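Local atomic coordinates of farnesyltransferase, putative (Trypanosoma cruzi, PDB entry 3WCA), a protein that probably catalyses the magnesium-dependent condensation of two farnesyl diphosphate molecules to squalene with NADPH or NADH, the step that commits the pathway to lanosterol. Residues H170-T173 with L174-S178; L124-A127 with Y128-I132; W222-E225 with I226-Y230; D232-H235 with A236-D239. The protein carries 1 engineered substitution. All coordinates share one frame; numbering follows the deposited sequence.

The four contacts are local ones, each made within a single run of chain, and they fall into two pairs on opposite sides of the centre of this all-helical protein. Along the chain the order is contact 2, contact 1, contact 3, contact 4. Contact 2 opens helix 126-147 and contact 1 lies on the next helix, 154-179; their centres are about 10 Å apart, and Leu175 CD2 packs on Tyr128 CD1 at 3.4 Å. Contact 3 forms the short helix 224-227 with its flanks, and contact 4, about 11 Å away between centres, lies in the loop before helix 243-258. Contact 1 lines the farnesyl thiodiphosphate pocket; the other three are structural packing away from the annotated sites.

Contact 1: H170-T173 with L174-S178; sequences HGLT and LLYVS
The Tyr176 ring has the carbonyl oxygen of Leu172 over one face, 3.1 Å above the plane and displaced toward the rim, with Thr173 N higher over the same face. Further out, the Leu172 side chain meets the phenol end of the ring: Leu172 CB is 3.9 Å from Tyr176 CZ, and Leu172 CD1 is equally near Tyr176 OH. Tyr176 CG stands beside its own backbone N (chi1 -60°), which sends the ring back along the helix over the preceding turn. That same Leu172 oxygen also accepts Tyr176 N at 2.8 Å, so it is both a helix acceptor and a neighbour of the ring. Leu174 CG rests 3.4 Å from His170 O. Thr173 OG1 is bonded to Gly169 O, one turn earlier, and to Tyr267 OH, while Tyr176 OH has a weak bond to Ser280 OG. Leu172, Thr173 and Tyr176 all touch the bound farnesyl thiodiphosphate, so this face of the helix forms part of the substrate-analogue pocket. Within helix 154-179, Leu172 and Tyr176 face helices 51-72 and 274-294; Leu174 packs on Val131 of helix 126-147, and Leu175 lies between that helix and Val57 of helix 51-72.

Contact 2: L124-A127 with Y128-I132; sequences LGKA and YQDVI
Lys126 and Asp130 are brought together by complementary torsions: Lys126 CG lies opposite its backbone N (chi1 165°) and the chain then bends at chi2, while Asp130 turns its carboxylate back toward the preceding turn (chi1 -65°). The two side chains meet obliquely. It is the methylene Lys126 CE that touches, 3.3 Å from Asp130 OD2, whereas Lys126 NZ stays 4.3 Å from the same oxygen. The opposite charges are near enough probably to attract, but beyond salt-bridge distance.

Gln129 uses its aliphatic part against the start of the helix. Gln129 CG sits 3.1 Å from Gly125 O, and Leu124 CB packs on Gln129 CG from the segment leading in. Leu124 also reaches a full turn further: its CD1 meets Ile132 CD1 at 3.9 Å, the two side chains crossing at about a right angle. This joins the incoming loop to the buried side of the helix, where Leu124 touches Ala56 and Ile132 touches Phe60, both on helix 51-72. The ring of Tyr128 runs past Gly125, with Tyr128 CD2 4.0 Å from Gly125 N, and its hydroxyl has a weak bond to Glu52.

Gly125 O accepts Gln129 N at 3.2 Å in a fairly straight bond, and Tyr128 N only weakly; Asp130 N follows on Lys126 O. Gly125 is the N-cap residue, right before helix 126-147, and the whole is a helix N-terminus: loop residue Leu124 packed across the first turns, polar side chains on the outer side, and Tyr128 and Ile132 turned into the helical bundle of the squalene synthase fold.

Contact 3: W222-E225 with I226-Y230; sequences WPRE and IWEKY
The Trp227 indole lies against the backbone and side chain of Arg224. Arg224 CA sits over the five-membered ring in a CH-pi contact, 3.4 Å from its centroid and 19° off the normal. Farther along the indole, Trp227 CH2 comes over one face of the guanidinium, 3.3 Å from Arg224 NH1, with the two planes 53° apart. The Trp227 side chain takes the unusual rotamer with CG between backbone N and carbonyl carbon (chi1 59°), which folds the ring back over the preceding residues. Arg224 NE itself is salt-bridged to Glu152.

Apolar packing continues toward helix 154-179, where Pro223 CG lies 3.7 Å from Ile226 CD1.

Backbone bonds build a short helix with Pro223 as its N-cap residue: Pro223 O takes both Trp227 N, at 3.0 Å, and Ile226 N, the latter from above the carbonyl plane, and Arg224 O accepts Glu228 N.

At the indole edge Trp227 NE1 makes only a weak bond to Trp222 O, but a water bridges the two, accepting from Trp227 NE1 at 2.6 Å and donating to Trp222 O. A second water appears to link Glu225 OE2 to Lys229 NZ, but this bridge is doubtful, because Lys229 NZ is modelled implausibly close to Glu225 O, at 2.4 Å. Glu225 OE1 is bonded to the backbone N of Lys154, at the start of helix 154-179.

Contact 4: D232-H235 with A236-D239; sequences DDLH and AFKD
Residues 234-238 wind as a short 3-10 segment, in which Ala236 N bonds to Asp233 O at 2.8 Å and Phe237 N to Leu234 O at 3.0 Å, each donor standing above the carbonyl plane, and a weak bond from Lys238 N to His235 O follows. Asp233 begins the turn with its side chain as well: His235 N donates to Asp233 OD1 at 3.1 Å, an Asx turn, the carboxylate oxygen being met from 70° out of its plane. Asp233 O has a further partner in the hydroxyl of Thr231.

On the buried side, Leu234 CD1 touches Phe237 CE2 at 3.9 Å, the two side chains slanting across one another. Both also meet Phe209 of helix 209-213, and Phe237 continues onto Ala246 and Cys249 of helix 243-258. His235 and Lys238 run alongside each other and point the same way, both touching Ile213. Lys238 bends at chi3 (-73°), which brings its amino group to the rim of the imidazole: Lys238 NZ is 3.1 Å from His235 CD2.

The ammonium thus meets the ring at the edge, near its plane, so this is not a cation-pi stack. As modelled it is CD2 that is met, an assignment that may be uncertain. Lys238 NZ lies 4.1 Å from His235 NE2, and a positive charge there would probably disfavour protonation of the histidine.

Contact 1: H170-T173 with L174-S178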
loop_
_atom_site.group_PDB
_atom_site.type_symbol
_atom_site.label_atom_id
_atom_site.label_comp_id
_atom_site.label_asym_id
_atom_site.label_seq_id
_atom_site.Cartn_x
_atom_site.Cartn_y
_atom_site.Cartn_z
ATOM N N HIS A 170 10.362 0.230 2.935
ATOM C CA HIS A 170 11.727 0.492 3.392
ATOM C C HIS A 170 11.711 0.511 4.919
ATOM O O HIS A 170 12.449 -0.229 5.564
ATOM C CB HIS A 170 12.239 1.847 2.875
ATOM C CG HIS A 170 12.615 1.850 1.423
ATOM N ND1 HIS A 170 13.515 2.749 0.891
ATOM C CD2 HIS A 170 12.228 1.056 0.396
ATOM C CE1 HIS A 170 13.671 2.507 -0.399
ATOM N NE2 HIS A 170 12.901 1.485 -0.725
ATOM N N GLY A 171 10.854 1.366 5.471
ATOM C CA GLY A 171 10.719 1.502 6.912
ATOM C C GLY A 171 10.547 0.177 7.634
ATOM O O GLY A 171 11.305 -0.124 8.556
ATOM N N LEU A 172 9.552 -0.609 7.221
ATOM C CA LEU A 172 9.307 -1.910 7.837
ATOM C C LEU A 172 10.565 -2.763 7.766
ATOM O O LEU A 172 10.971 -3.346 8.756
ATOM C CB LEU A 172 8.146 -2.648 7.146
ATOM C CG LEU A 172 6.744 -2.076 7.379
ATOM C CD1 LEU A 172 5.706 -2.893 6.613
ATOM C CD2 LEU A 172 6.433 -2.080 8.865
ATOM N N THR A 173 11.172 -2.837 6.587
ATOM C CA THR A 173 12.382 -3.625 6.413
ATOM C C THR A 173 13.467 -3.167 7.405
ATOM O O THR A 173 14.189 -3.994 7.965
ATOM C CB THR A 173 12.905 -3.516 4.961
ATOM O OG1 THR A 173 11.904 -3.997 4.050
ATOM C CG2 THR A 173 14.175 -4.348 4.777
ATOM N N LEU A 174 13.569 -1.858 7.639
ATOM C CA LEU A 174 14.564 -1.344 8.579
ATOM C C LEU A 174 14.146 -1.630 10.025
ATOM O O LEU A 174 14.993 -1.753 10.905
ATOM C CB LEU A 174 14.778 0.158 8.380
ATOM C CG LEU A 174 15.434 0.591 7.063
ATOM C CD1 LEU A 174 15.374 2.115 6.957
ATOM C CD2 LEU A 174 16.881 0.091 6.988
ATOM N N LEU A 175 12.845 -1.721 10.279
ATOM C CA LEU A 175 12.396 -2.043 11.623
ATOM C C LEU A 175 12.654 -3.528 11.891
ATOM O O LEU A 175 12.948 -3.902 13.018
ATOM C CB LEU A 175 10.905 -1.746 11.811
ATOM C CG LEU A 175 10.467 -0.295 11.949
ATOM C CD1 LEU A 175 8.967 -0.268 12.177
ATOM C CD2 LEU A 175 11.184 0.379 13.114
ATOM N N TYR A 176 12.545 -4.367 10.861
ATOM C CA TYR A 176 12.782 -5.804 11.025
ATOM C C TYR A 176 14.241 -6.070 11.395
ATOM O O TYR A 176 14.538 -6.890 12.269
ATOM C CB TYR A 176 12.478 -6.595 9.737
ATOM C CG TYR A 176 11.060 -6.521 9.185
ATOM C CD1 TYR A 176 9.990 -6.088 9.962
ATOM C CD2 TYR A 176 10.797 -6.909 7.869
ATOM C CE1 TYR A 176 8.683 -6.036 9.434
ATOM C CE2 TYR A 176 9.510 -6.867 7.339
ATOM C CZ TYR A 176 8.461 -6.431 8.116
ATOM O OH TYR A 176 7.194 -6.387 7.566
ATOM N N VAL A 177 15.152 -5.399 10.700
ATOM C CA VAL A 177 16.578 -5.565 10.955
ATOM C C VAL A 177 16.942 -5.025 12.335
ATOM O O VAL A 177 17.571 -5.704 13.143
ATOM C CB VAL A 177 17.414 -4.831 9.892
ATOM C CG1 VAL A 177 18.900 -4.899 10.247
ATOM C CG2 VAL A 177 17.176 -5.464 8.538
ATOM N N SER A 178 16.525 -3.796 12.598
ATOM C CA SER A 178 16.800 -3.150 13.865
ATOM C C SER A 178 16.336 -3.988 15.056
ATOM O O SER A 178 16.933 -3.933 16.132
ATOM C CB SER A 178 16.119 -1.784 13.894
ATOM O OG SER A 178 16.369 -1.121 15.116
#

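Contact 2: L124-A127 with Y128-I132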
loop_
_atom_site.group_PDB
_atom_site.type_symbol
_atom_site.label_atom_id
_atom_site.label_comp_id
_atom_site.label_asym_id
_atom_site.label_seq_id
_atom_site.Cartn_x
_atom_site.Cartn_y
_atom_site.Cartn_z
ATOM N N LEU A 124 10.010 4.387 22.651
ATOM C CA LEU A 124 10.517 3.367 21.736
ATOM C C LEU A 124 12.033 3.379 21.715
ATOM O O LEU A 124 12.664 4.358 22.097
ATOM C CB LEU A 124 10.011 3.600 20.308
ATOM C CG LEU A 124 8.571 3.250 19.931
ATOM C CD1 LEU A 124 8.308 3.717 18.505
ATOM C CD2 LEU A 124 8.341 1.750 20.049
ATOM N N GLY A 125 12.619 2.283 21.258
ATOM C CA GLY A 125 14.063 2.223 21.182
ATOM C C GLY A 125 14.565 3.352 20.298
ATOM O O GLY A 125 13.828 3.878 19.467
ATOM N N LYS A 126 15.825 3.721 20.485
ATOM C CA LYS A 126 16.442 4.789 19.711
ATOM C C LYS A 126 16.401 4.481 18.218
ATOM O O LYS A 126 16.023 5.334 17.415
ATOM C CB LYS A 126 17.895 4.975 20.165
ATOM C CG LYS A 126 18.771 5.797 19.224
ATOM C CD LYS A 126 18.432 7.278 19.275
ATOM C CE LYS A 126 19.402 8.077 18.410
ATOM N NZ LYS A 126 20.818 7.820 18.803
ATOM N N ALA A 127 16.788 3.260 17.856
ATOM C CA ALA A 127 16.810 2.838 16.458
ATOM C C ALA A 127 15.425 2.831 15.782
ATOM O O ALA A 127 15.323 3.127 14.592
ATOM C CB ALA A 127 17.468 1.465 16.341
ATOM N N TYR A 128 14.368 2.497 16.524
ATOM C CA TYR A 128 13.023 2.488 15.949
ATOM C C TYR A 128 12.556 3.913 15.684
ATOM O O TYR A 128 11.902 4.180 14.673
ATOM C CB TYR A 128 12.002 1.828 16.883
ATOM C CG TYR A 128 12.152 0.341 17.062
ATOM C CD1 TYR A 128 12.661 -0.461 16.044
ATOM C CD2 TYR A 128 11.754 -0.273 18.248
ATOM C CE1 TYR A 128 12.773 -1.842 16.204
ATOM C CE2 TYR A 128 11.857 -1.649 18.415
ATOM C CZ TYR A 128 12.368 -2.427 17.391
ATOM O OH TYR A 128 12.460 -3.786 17.557
ATOM N N GLN A 129 12.879 4.819 16.607
ATOM C CA GLN A 129 12.496 6.220 16.482
ATOM C C GLN A 129 13.092 6.838 15.231
ATOM O O GLN A 129 12.414 7.567 14.524
ATOM C CB GLN A 129 12.970 7.033 17.690
ATOM C CG GLN A 129 12.422 6.590 19.041
ATOM C CD GLN A 129 12.964 7.440 20.183
ATOM O OE1 GLN A 129 14.133 7.826 20.177
ATOM N NE2 GLN A 129 12.123 7.723 21.170
ATOM N N ASP A 130 14.358 6.536 14.961
ATOM C CA ASP A 130 15.059 7.100 13.805
ATOM C C ASP A 130 14.530 6.625 12.453
ATOM O O ASP A 130 14.470 7.401 11.491
ATOM C CB ASP A 130 16.567 6.806 13.897
ATOM C CG ASP A 130 17.238 7.503 15.084
ATOM O OD1 ASP A 130 16.581 8.330 15.761
ATOM O OD2 ASP A 130 18.433 7.219 15.328
ATOM N N VAL A 131 14.165 5.350 12.371
ATOM C CA VAL A 131 13.633 4.808 11.131
ATOM C C VAL A 131 12.329 5.545 10.830
ATOM O O VAL A 131 12.124 6.065 9.725
ATOM C CB VAL A 131 13.381 3.290 11.269
ATOM C CG1 VAL A 131 12.577 2.768 10.088
ATOM C CG2 VAL A 131 14.723 2.561 11.356
ATOM N N ILE A 132 11.473 5.614 11.844
ATOM C CA ILE A 132 10.172 6.261 11.751
ATOM C C ILE A 132 10.277 7.743 11.404
ATOM O O ILE A 132 9.575 8.241 10.520
ATOM C CB ILE A 132 9.401 6.094 13.087
ATOM C CG1 ILE A 132 9.211 4.592 13.377
ATOM C CG2 ILE A 132 8.060 6.835 13.026
ATOM C CD1 ILE A 132 8.381 4.284 14.626
#

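Contact 3: W222-E225 with I226-Y230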
loop_
_atom_site.group_PDB
_atom_site.type_symbol
_atom_site.label_atom_id
_atom_site.label_comp_id
_atom_site.label_asym_id
_atom_site.label_seq_id
_atom_site.Cartn_x
_atom_site.Cartn_y
_atom_site.Cartn_z
ATOM N N TRP A 222 -4.273 6.823 -11.844
ATOM C CA TRP A 222 -3.851 6.130 -13.053
ATOM C C TRP A 222 -3.050 7.153 -13.874
ATOM O O TRP A 222 -3.498 8.286 -14.080
ATOM C CB TRP A 222 -5.082 5.635 -13.822
ATOM C CG TRP A 222 -5.815 4.500 -13.148
ATOM C CD1 TRP A 222 -5.816 4.192 -11.811
ATOM C CD2 TRP A 222 -6.667 3.534 -13.779
ATOM N NE1 TRP A 222 -6.616 3.095 -11.573
ATOM C CE2 TRP A 222 -7.152 2.672 -12.765
ATOM C CE3 TRP A 222 -7.073 3.313 -15.107
ATOM C CZ2 TRP A 222 -8.019 1.603 -13.036
ATOM C CZ3 TRP A 222 -7.936 2.252 -15.376
ATOM C CH2 TRP A 222 -8.400 1.410 -14.341
ATOM N N PRO A 223 -1.847 6.774 -14.337
ATOM C CA PRO A 223 -0.999 7.678 -15.124
ATOM C C PRO A 223 -1.490 7.951 -16.546
ATOM O O PRO A 223 -1.871 7.031 -17.276
ATOM C CB PRO A 223 0.347 6.970 -15.111
ATOM C CG PRO A 223 -0.066 5.536 -15.179
ATOM C CD PRO A 223 -1.184 5.471 -14.162
ATOM N N ARG A 224 -1.477 9.222 -16.933
ATOM C CA ARG A 224 -1.901 9.607 -18.274
ATOM C C ARG A 224 -1.138 8.778 -19.309
ATOM O O ARG A 224 -1.713 8.294 -20.279
ATOM C CB ARG A 224 -1.628 11.099 -18.499
ATOM C CG ARG A 224 -1.881 11.586 -19.923
ATOM C CD ARG A 224 -1.468 13.041 -20.083
ATOM N NE ARG A 224 -2.346 13.927 -19.330
ATOM C CZ ARG A 224 -3.552 14.304 -19.737
ATOM N NH1 ARG A 224 -4.019 13.877 -20.902
ATOM N NH2 ARG A 224 -4.296 15.092 -18.969
ATOM N N GLU A 225 0.161 8.603 -19.091
ATOM C CA GLU A 225 0.969 7.836 -20.022
ATOM C C GLU A 225 0.304 6.510 -20.366
ATOM O O GLU A 225 0.467 6.003 -21.472
ATOM C CB GLU A 225 2.367 7.573 -19.451
ATOM C CG GLU A 225 3.336 7.033 -20.495
ATOM C CD GLU A 225 4.699 6.667 -19.931
ATOM O OE1 GLU A 225 5.166 7.350 -18.998
ATOM O OE2 GLU A 225 5.315 5.703 -20.437
ATOM N N ILE A 226 -0.454 5.947 -19.432
ATOM C CA ILE A 226 -1.117 4.679 -19.699
ATOM C C ILE A 226 -2.547 4.846 -20.219
ATOM O O ILE A 226 -2.926 4.214 -21.212
ATOM C CB ILE A 226 -1.118 3.757 -18.433
ATOM C CG1 ILE A 226 0.309 3.289 -18.145
ATOM C CG2 ILE A 226 -2.039 2.552 -18.641
ATOM C CD1 ILE A 226 0.437 2.320 -16.974
ATOM N N TRP A 227 -3.347 5.697 -19.587
ATOM C CA TRP A 227 -4.714 5.836 -20.057
ATOM C C TRP A 227 -4.946 6.625 -21.351
ATOM O O TRP A 227 -5.969 6.426 -22.014
ATOM C CB TRP A 227 -5.636 6.381 -18.951
ATOM C CG TRP A 227 -5.306 7.726 -18.351
ATOM C CD1 TRP A 227 -4.758 7.958 -17.121
ATOM C CD2 TRP A 227 -5.639 9.015 -18.887
ATOM N NE1 TRP A 227 -4.739 9.302 -16.853
ATOM C CE2 TRP A 227 -5.272 9.975 -17.921
ATOM C CE3 TRP A 227 -6.213 9.449 -20.089
ATOM C CZ2 TRP A 227 -5.466 11.352 -18.117
ATOM C CZ3 TRP A 227 -6.406 10.819 -20.285
ATOM C CH2 TRP A 227 -6.030 11.752 -19.301
ATOM N N GLU A 228 -4.011 7.493 -21.734
ATOM C CA GLU A 228 -4.212 8.282 -22.953
ATOM C C GLU A 228 -4.178 7.446 -24.234
ATOM O O GLU A 228 -4.438 7.953 -25.329
ATOM C CB GLU A 228 -3.195 9.426 -23.027
ATOM C CG GLU A 228 -1.780 9.044 -23.433
ATOM C CD GLU A 228 -0.862 10.257 -23.447
ATOM O OE1 GLU A 228 -1.348 11.366 -23.762
ATOM O OE2 GLU A 228 0.342 10.110 -23.152
ATOM N N LYS A 229 -3.882 6.161 -24.080
ATOM C CA LYS A 229 -3.825 5.227 -25.196
ATOM C C LYS A 229 -5.205 4.626 -25.453
ATOM O O LYS A 229 -5.410 3.922 -26.450
ATOM C CB LYS A 229 -2.859 4.079 -24.886
ATOM C CG LYS A 229 -1.427 4.478 -24.563
ATOM C CD LYS A 229 -0.572 3.217 -24.411
ATOM C CE LYS A 229 0.915 3.533 -24.255
ATOM N NZ LYS A 229 1.211 4.275 -22.997
ATOM N N TYR A 230 -6.146 4.901 -24.552
ATOM C CA TYR A 230 -7.495 4.356 -24.667
ATOM C C TYR A 230 -8.572 5.431 -24.590
ATOM O O TYR A 230 -9.716 5.197 -24.958
ATOM C CB TYR A 230 -7.727 3.327 -23.550
ATOM C CG TYR A 230 -6.649 2.280 -23.476
ATOM C CD1 TYR A 230 -6.721 1.124 -24.251
ATOM C CD2 TYR A 230 -5.526 2.466 -22.674
ATOM C CE1 TYR A 230 -5.699 0.180 -24.233
ATOM C CE2 TYR A 230 -4.495 1.526 -22.652
ATOM C CZ TYR A 230 -4.589 0.387 -23.435
ATOM O OH TYR A 230 -3.567 -0.538 -23.436
HETATM O O HOH W 1 -3.237 10.860 -15.349
HETATM O O HOH W 2 4.266 3.784 -22.839
#

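Contact 4: D232-H235 with A236-D239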
loop_
_atom_site.group_PDB
_atom_site.type_symbol
_atom_site.label_atom_id
_atom_site.label_comp_id
_atom_site.label_asym_id
_atom_site.label_seq_id
_atom_site.Cartn_x
_atom_site.Cartn_y
_atom_site.Cartn_z
ATOM N N ASP A 232 -9.315 10.080 -24.015
ATOM C CA ASP A 232 -8.835 11.448 -23.865
ATOM C C ASP A 232 -9.405 11.981 -22.559
ATOM O O ASP A 232 -8.919 12.964 -22.009
ATOM C CB ASP A 232 -9.308 12.325 -25.033
ATOM C CG ASP A 232 -8.645 11.960 -26.356
ATOM O OD1 ASP A 232 -7.403 12.072 -26.452
ATOM O OD2 ASP A 232 -9.364 11.564 -27.302
ATOM N N ASP A 233 -10.452 11.321 -22.075
ATOM C CA ASP A 233 -11.098 11.697 -20.823
ATOM C C ASP A 233 -11.291 10.465 -19.949
ATOM O O ASP A 233 -12.112 9.601 -20.242
ATOM C CB ASP A 233 -12.455 12.362 -21.083
ATOM C CG ASP A 233 -13.235 12.614 -19.798
ATOM O OD1 ASP A 233 -12.592 12.781 -18.741
ATOM O OD2 ASP A 233 -14.487 12.652 -19.841
ATOM N N LEU A 234 -10.520 10.400 -18.872
ATOM C CA LEU A 234 -10.562 9.294 -17.928
ATOM C C LEU A 234 -11.988 9.060 -17.440
ATOM O O LEU A 234 -12.430 7.912 -17.302
ATOM C CB LEU A 234 -9.635 9.616 -16.754
ATOM C CG LEU A 234 -9.020 8.486 -15.940
ATOM C CD1 LEU A 234 -8.382 7.452 -16.852
ATOM C CD2 LEU A 234 -7.981 9.085 -15.000
ATOM N N HIS A 235 -12.709 10.150 -17.186
ATOM C CA HIS A 235 -14.089 10.068 -16.725
ATOM C C HIS A 235 -15.006 9.307 -17.691
ATOM O O HIS A 235 -16.138 8.966 -17.343
ATOM C CB HIS A 235 -14.658 11.474 -16.503
ATOM C CG HIS A 235 -14.154 12.150 -15.265
ATOM N ND1 HIS A 235 -12.845 12.556 -15.115
ATOM C CD2 HIS A 235 -14.794 12.514 -14.127
ATOM C CE1 HIS A 235 -12.700 13.143 -13.940
ATOM N NE2 HIS A 235 -13.867 13.130 -13.322
ATOM N N ALA A 236 -14.524 9.038 -18.901
ATOM C CA ALA A 236 -15.331 8.323 -19.888
ATOM C C ALA A 236 -15.529 6.859 -19.505
ATOM O O ALA A 236 -16.503 6.228 -19.916
ATOM C CB ALA A 236 -14.679 8.417 -21.269
ATOM N N PHE A 237 -14.601 6.325 -18.719
ATOM C CA PHE A 237 -14.667 4.931 -18.282
ATOM C C PHE A 237 -15.864 4.649 -17.383
ATOM O O PHE A 237 -16.163 3.495 -17.075
ATOM C CB PHE A 237 -13.379 4.539 -17.550
ATOM C CG PHE A 237 -12.158 4.510 -18.434
ATOM C CD1 PHE A 237 -12.282 4.528 -19.826
ATOM C CD2 PHE A 237 -10.888 4.423 -17.880
ATOM C CE1 PHE A 237 -11.156 4.460 -20.645
ATOM C CE2 PHE A 237 -9.761 4.355 -18.689
ATOM C CZ PHE A 237 -9.896 4.372 -20.078
ATOM N N LYS A 238 -16.561 5.696 -16.967
ATOM C CA LYS A 238 -17.716 5.503 -16.105
ATOM C C LYS A 238 -18.965 5.128 -16.907
ATOM O O LYS A 238 -19.951 4.634 -16.348
ATOM C CB LYS A 238 -17.962 6.776 -15.285
ATOM C CG LYS A 238 -16.829 7.103 -14.310
ATOM C CD LYS A 238 -17.132 8.327 -13.454
ATOM C CE LYS A 238 -17.028 9.621 -14.249
ATOM N NZ LYS A 238 -17.279 10.821 -13.394
ATOM N N ASP A 239 -18.891 5.344 -18.221
ATOM C CA ASP A 239 -20.002 5.098 -19.154
ATOM C C ASP A 239 -19.914 3.730 -19.825
ATOM O O ASP A 239 -18.861 3.356 -20.331
ATOM C CB ASP A 239 -19.986 6.196 -20.234
ATOM C CG ASP A 239 -21.226 6.186 -21.131
ATOM O OD1 ASP A 239 -21.714 5.099 -21.503
ATOM O OD2 ASP A 239 -21.708 7.284 -21.488
#